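Local coordinates for protein uracil-DNA glycosylase (Sulfolobus tokodaii str. 7, PDB 4ZBY) that belongs to the uracil-DNA glycosylase superfamily and carries a four-iron iron/sulfur cluster and a bound uracil in a single-chain alpha/beta fold, at residues S13-C17 / K18-F22; L174-I177 / L178-D181. One frame throughout, in Å; residues are numbered along the deposited sequence.

Contact 1: residues S13-C17 / K18-F22. With SF4 (iron/sulfur cluster), chain B.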
loop_
_atom_site.group_PDB
_atom_site.type_symbol
_atom_site.label_atom_id
_atom_site.label_comp_id
_atom_site.label_asym_id
_atom_site.label_seq_id
_atom_site.Cartn_x
_atom_site.Cartn_y
_atom_site.Cartn_z
ATOM N N SER A 13 -8.018 1.170 -17.859
ATOM C CA SER A 13 -9.144 0.689 -18.672
ATOM C C SER A 13 -9.720 -0.641 -18.227
ATOM O O SER A 13 -10.502 -1.250 -18.970
ATOM C CB SER A 13 -8.722 0.556 -20.128
ATOM O OG SER A 13 -8.440 1.824 -20.673
ATOM N N CYS A 14 -9.329 -1.088 -17.036
ATOM C CA CYS A 14 -9.668 -2.430 -16.558
ATOM C C CYS A 14 -11.139 -2.645 -16.267
ATOM O O CYS A 14 -11.785 -1.805 -15.644
ATOM C CB CYS A 14 -8.876 -2.732 -15.287
ATOM S SG CYS A 14 -9.064 -4.427 -14.735
ATOM N N LYS A 15 -11.667 -3.787 -16.697
ATOM C CA LYS A 15 -13.018 -4.159 -16.303
ATOM C C LYS A 15 -13.061 -5.592 -15.806
ATOM O O LYS A 15 -14.023 -6.319 -16.018
ATOM C CB LYS A 15 -13.983 -3.942 -17.467
ATOM C CG LYS A 15 -13.950 -2.496 -17.945
ATOM C CD LYS A 15 -14.883 -2.229 -19.103
ATOM C CE LYS A 15 -14.787 -0.771 -19.527
ATOM N NZ LYS A 15 -15.718 -0.465 -20.651
ATOM N N LYS A 16 -12.025 -5.980 -15.082
ATOM C CA LYS A 16 -11.871 -7.364 -14.649
ATOM C C LYS A 16 -12.660 -7.700 -13.385
ATOM O O LYS A 16 -12.803 -8.866 -13.062
ATOM C CB LYS A 16 -10.392 -7.688 -14.442
ATOM C CG LYS A 16 -9.621 -7.795 -15.742
ATOM C CD LYS A 16 -8.168 -8.062 -15.451
ATOM C CE LYS A 16 -7.475 -8.592 -16.683
ATOM N NZ LYS A 16 -6.016 -8.718 -16.430
ATOM N N CYS A 17 -13.173 -6.701 -12.668
ATOM C CA CYS A 17 -14.154 -7.000 -11.627
ATOM C C CYS A 17 -15.277 -5.976 -11.655
ATOM O O CYS A 17 -15.227 -5.022 -12.422
ATOM C CB CYS A 17 -13.513 -7.058 -10.239
ATOM S SG CYS A 17 -13.210 -5.470 -9.472
ATOM N N LYS A 18 -16.317 -6.185 -10.849
ATOM C CA LYS A 18 -17.490 -5.333 -10.970
ATOM C C LYS A 18 -17.277 -3.895 -10.498
ATOM O O LYS A 18 -18.138 -3.036 -10.700
ATOM C CB LYS A 18 -18.669 -5.963 -10.206
ATOM C CG LYS A 18 -18.433 -6.108 -8.721
ATOM C CD LYS A 18 -19.603 -6.823 -8.036
ATOM C CE LYS A 18 -19.336 -7.012 -6.554
ATOM N NZ LYS A 18 -18.101 -7.818 -6.267
ATOM N N LEU A 19 -16.131 -3.604 -9.899
ATOM C CA LEU A 19 -15.902 -2.255 -9.398
ATOM C C LEU A 19 -15.766 -1.212 -10.503
ATOM O O LEU A 19 -15.936 -0.014 -10.234
ATOM C CB LEU A 19 -14.648 -2.202 -8.519
ATOM C CG LEU A 19 -14.739 -3.029 -7.233
ATOM C CD1 LEU A 19 -13.537 -2.857 -6.306
ATOM C CD2 LEU A 19 -16.070 -2.697 -6.532
ATOM N N TRP A 20 -15.459 -1.646 -11.727
ATOM C CA TRP A 20 -15.214 -0.674 -12.789
ATOM C C TRP A 20 -16.446 0.181 -13.039
ATOM O O TRP A 20 -16.321 1.348 -13.382
ATOM C CB TRP A 20 -14.766 -1.367 -14.091
ATOM C CG TRP A 20 -15.914 -1.943 -14.896
ATOM C CD1 TRP A 20 -16.422 -3.205 -14.814
ATOM C CD2 TRP A 20 -16.683 -1.266 -15.898
ATOM N NE1 TRP A 20 -17.457 -3.359 -15.703
ATOM C CE2 TRP A 20 -17.636 -2.182 -16.382
ATOM C CE3 TRP A 20 -16.654 0.025 -16.434
ATOM C CZ2 TRP A 20 -18.550 -1.847 -17.372
ATOM C CZ3 TRP A 20 -17.562 0.355 -17.409
ATOM C CH2 TRP A 20 -18.495 -0.578 -17.874
ATOM N N GLN A 21 -17.640 -0.390 -12.858
ATOM C CA GLN A 21 -18.857 0.295 -13.215
ATOM C C GLN A 21 -19.141 1.549 -12.398
ATOM O O GLN A 21 -19.897 2.411 -12.839
ATOM C CB GLN A 21 -20.050 -0.668 -13.105
ATOM C CG GLN A 21 -20.382 -1.058 -11.681
ATOM C CD GLN A 21 -21.423 -2.168 -11.603
ATOM O OE1 GLN A 21 -22.629 -1.930 -11.767
ATOM N NE2 GLN A 21 -20.965 -3.389 -11.341
ATOM N N PHE A 22 -18.528 1.655 -11.226
ATOM C CA PHE A 22 -18.817 2.746 -10.304
ATOM C C PHE A 22 -17.836 3.911 -10.420
ATOM O O PHE A 22 -18.103 5.028 -9.943
ATOM C CB PHE A 22 -18.784 2.238 -8.859
ATOM C CG PHE A 22 -19.665 1.048 -8.612
ATOM C CD1 PHE A 22 -21.042 1.140 -8.783
ATOM C CD2 PHE A 22 -19.113 -0.153 -8.188
ATOM C CE1 PHE A 22 -21.864 0.031 -8.555
ATOM C CE2 PHE A 22 -19.909 -1.253 -7.951
ATOM C CZ PHE A 22 -21.290 -1.164 -8.130
HETATM FE FE1 SF4 B . -11.431 -4.421 -10.482
HETATM FE FE2 SF4 B . -9.793 -3.890 -12.519
HETATM FE FE3 SF4 B . -10.568 -1.899 -10.875
HETATM FE FE4 SF4 B . -8.873 -3.765 -10.013
HETATM S S1 SF4 B . -8.475 -2.224 -11.635
HETATM S S2 SF4 B . -10.647 -2.965 -8.891
HETATM S S3 SF4 B . -9.638 -5.621 -11.103
HETATM S S4 SF4 B . -11.920 -3.160 -12.260
#
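C17 and L19 form the tight part of this loop, held against the iron/sulfur cluster. C17 SG ligates FE1 at 2.3 Å, while C14 SG ligates FE2 at 2.4 Å, giving the paired cysteines of a Cys-x-x-Cys motif. The same C17 sulfur accepts the backbone N-H of L19 (N to SG 3.5 Å, 163° at the hydrogen), an N-H...S bond that probably tempers the negative charge of the thiolate. Over that sulfur lies the L19 side chain, CG 3.6 Å from C17 SG. C17 O takes a weak i to i+3 bond from W20 N, leading into the 3-10 turn at 18-21, and meets W20 CD1 near the ring plane at 3.2 Å.

W20 joins this inner part to the looser solvent side: its CB lies 3.8 Å from cluster sulfide S4, and its indole reaches outward. With CG opposite the carbonyl carbon (chi1 -57°) and the chain extended beyond, K15 crosses one indole face. Its CD makes a CH-pi contact 3.7 Å from the W20 six-membered-ring centroid; NZ adds an off-centre cation-pi contact.

The loop lies between helix 4-12 and strand 30-31. Helix 96-113 packs against it through A101 and Y105, and its E98 forms a salt bridge with K18.

Contact 2: residues L174-I177 / L178-D181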
loop_
_atom_site.group_PDB
_atom_site.type_symbol
_atom_site.label_atom_id
_atom_site.label_comp_id
_atom_site.label_asym_id
_atom_site.label_seq_id
_atom_site.Cartn_x
_atom_site.Cartn_y
_atom_site.Cartn_z
ATOM N N LEU A 174 -3.751 6.334 18.659
ATOM C CA LEU A 174 -3.454 5.474 17.525
ATOM C C LEU A 174 -2.502 6.184 16.574
ATOM O O LEU A 174 -1.633 5.565 15.960
ATOM C CB LEU A 174 -4.741 5.080 16.804
ATOM C CG LEU A 174 -4.918 3.592 16.526
ATOM C CD1 LEU A 174 -4.507 2.790 17.757
ATOM C CD2 LEU A 174 -6.366 3.302 16.141
ATOM N N ARG A 175 -2.657 7.492 16.467
ATOM C CA ARG A 175 -1.737 8.268 15.660
ATOM C C ARG A 175 -0.317 8.174 16.201
ATOM O O ARG A 175 0.631 8.012 15.437
ATOM C CB ARG A 175 -2.155 9.726 15.593
ATOM C CG ARG A 175 -1.473 10.427 14.434
ATOM C CD ARG A 175 -1.715 11.906 14.452
ATOM N NE ARG A 175 -0.580 12.632 13.886
ATOM C CZ ARG A 175 -0.698 13.739 13.163
ATOM N NH1 ARG A 175 0.381 14.349 12.694
ATOM N NH2 ARG A 175 -1.902 14.230 12.905
ATOM N N LYS A 176 -0.167 8.293 17.518
ATOM C CA LYS A 176 1.162 8.217 18.097
ATOM C C LYS A 176 1.790 6.867 17.793
ATOM O O LYS A 176 3.003 6.777 17.559
ATOM C CB LYS A 176 1.105 8.471 19.609
ATOM C CG LYS A 176 1.121 9.935 19.955
ATOM C CD LYS A 176 2.515 10.487 19.740
ATOM C CE LYS A 176 2.570 11.996 19.869
ATOM N NZ LYS A 176 3.972 12.482 19.712
ATOM N N ILE A 177 0.971 5.816 17.790
ATOM C CA ILE A 177 1.471 4.476 17.498
ATOM C C ILE A 177 1.948 4.368 16.047
ATOM O O ILE A 177 2.990 3.773 15.755
ATOM C CB ILE A 177 0.405 3.410 17.764
ATOM C CG1 ILE A 177 0.085 3.404 19.258
ATOM C CG2 ILE A 177 0.889 2.031 17.296
ATOM C CD1 ILE A 177 -0.811 2.264 19.720
ATOM N N LEU A 178 1.169 4.953 15.148
ATOM C CA LEU A 178 1.518 4.972 13.736
ATOM C C LEU A 178 2.812 5.768 13.504
ATOM O O LEU A 178 3.673 5.344 12.742
ATOM C CB LEU A 178 0.347 5.547 12.927
ATOM C CG LEU A 178 0.489 5.583 11.403
ATOM C CD1 LEU A 178 0.739 4.226 10.842
ATOM C CD2 LEU A 178 -0.818 6.149 10.805
ATOM N N GLU A 179 2.974 6.884 14.206
ATOM C CA GLU A 179 4.185 7.675 14.097
ATOM C C GLU A 179 5.396 6.891 14.560
ATOM O O GLU A 179 6.451 6.945 13.936
ATOM C CB GLU A 179 4.043 8.987 14.871
ATOM C CG GLU A 179 2.947 9.875 14.274
ATOM C CD GLU A 179 2.639 11.118 15.090
ATOM O OE1 GLU A 179 3.029 11.176 16.277
ATOM O OE2 GLU A 179 1.992 12.035 14.534
ATOM N N GLU A 180 5.233 6.152 15.650
ATOM C CA GLU A 180 6.311 5.332 16.176
ATOM C C GLU A 180 6.641 4.216 15.196
ATOM O O GLU A 180 7.802 3.869 15.017
ATOM C CB GLU A 180 5.929 4.759 17.544
ATOM C CG GLU A 180 5.853 5.816 18.632
ATOM C CD GLU A 180 7.160 6.571 18.797
ATOM O OE1 GLU A 180 8.183 5.925 19.104
ATOM O OE2 GLU A 180 7.169 7.806 18.601
ATOM N N ASP A 181 5.614 3.662 14.560
ATOM C CA ASP A 181 5.820 2.646 13.529
ATOM C C ASP A 181 6.616 3.247 12.372
ATOM O O ASP A 181 7.500 2.590 11.840
ATOM C CB ASP A 181 4.504 2.077 13.002
ATOM C CG ASP A 181 3.950 0.978 13.892
ATOM O OD1 ASP A 181 4.640 0.588 14.844
ATOM O OD2 ASP A 181 2.819 0.518 13.635
HETATM O O HOH W 1 4.908 8.932 18.509
#
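Four successive i to i+4 backbone hydrogen bonds, from L178 N to L174 O through D181 N to I177 O, span 2.9 to 3.0 Å between N and O and establish this stretch as regular alpha-helix. On one flank R175 and E179, one turn apart, form a salt bridge: NE donates to OE2 at 2.7 Å and 166°, and NH1 adds a weak second bond to the same oxygen. OE2 lies close to the guanidinium plane, yet the donor approaches it from above the carboxylate, and the two flat groups stand 89° apart. This is therefore a perpendicular, one-oxygen arrangement rather than a side-by-side bidentate pair. R175 leaves the backbone with CG anti to N (chi1 -162°), then bends at chi3 to bring NE round to E179.

The other carboxylate oxygen, OE1, faces K176, whose chain bends at chi2 and runs its CD within 3.6 Å of E179 OE1. OE2 thus takes the close bond from R175, while OE1 has a long, weaker pairing with K176 NZ at 3.8 Å. Further round, a water donates to K176 O (3.0 Å), and in the conformer modelled here E180 OE2 pairs with K183.

The inward face is different in character. L178 is buried against M66 of helix 58-71 and T162 of strand 155-162, and D181, beside F160 and T162, pairs with R144. The R175-E179 flank also borders helix 58-71, at L62, Q65 and M66. Helix 172-190 is thereby packed against both elements.

In the fold
Both contacts are local and partly buried, but they lie on opposite sides of the chain's centre, with their own centres 35 Å apart and nearest atoms about 23 Å apart. They share no helix or strand: residues 13-22 make a cluster-binding loop leaning on helix 96-113, whereas residues 174-181 are a continuous part of helix 172-190, against helix 58-71 and strand 155-162. In contact 1 burial coincides with metal ligation, and a lysine-indole pair forms the outer side. In contact 2 the buried side combines leucine packing with an aspartate paired to arginine, and the outer charges pair mainly within the helix, closely for R175 with E179 and loosely for K176.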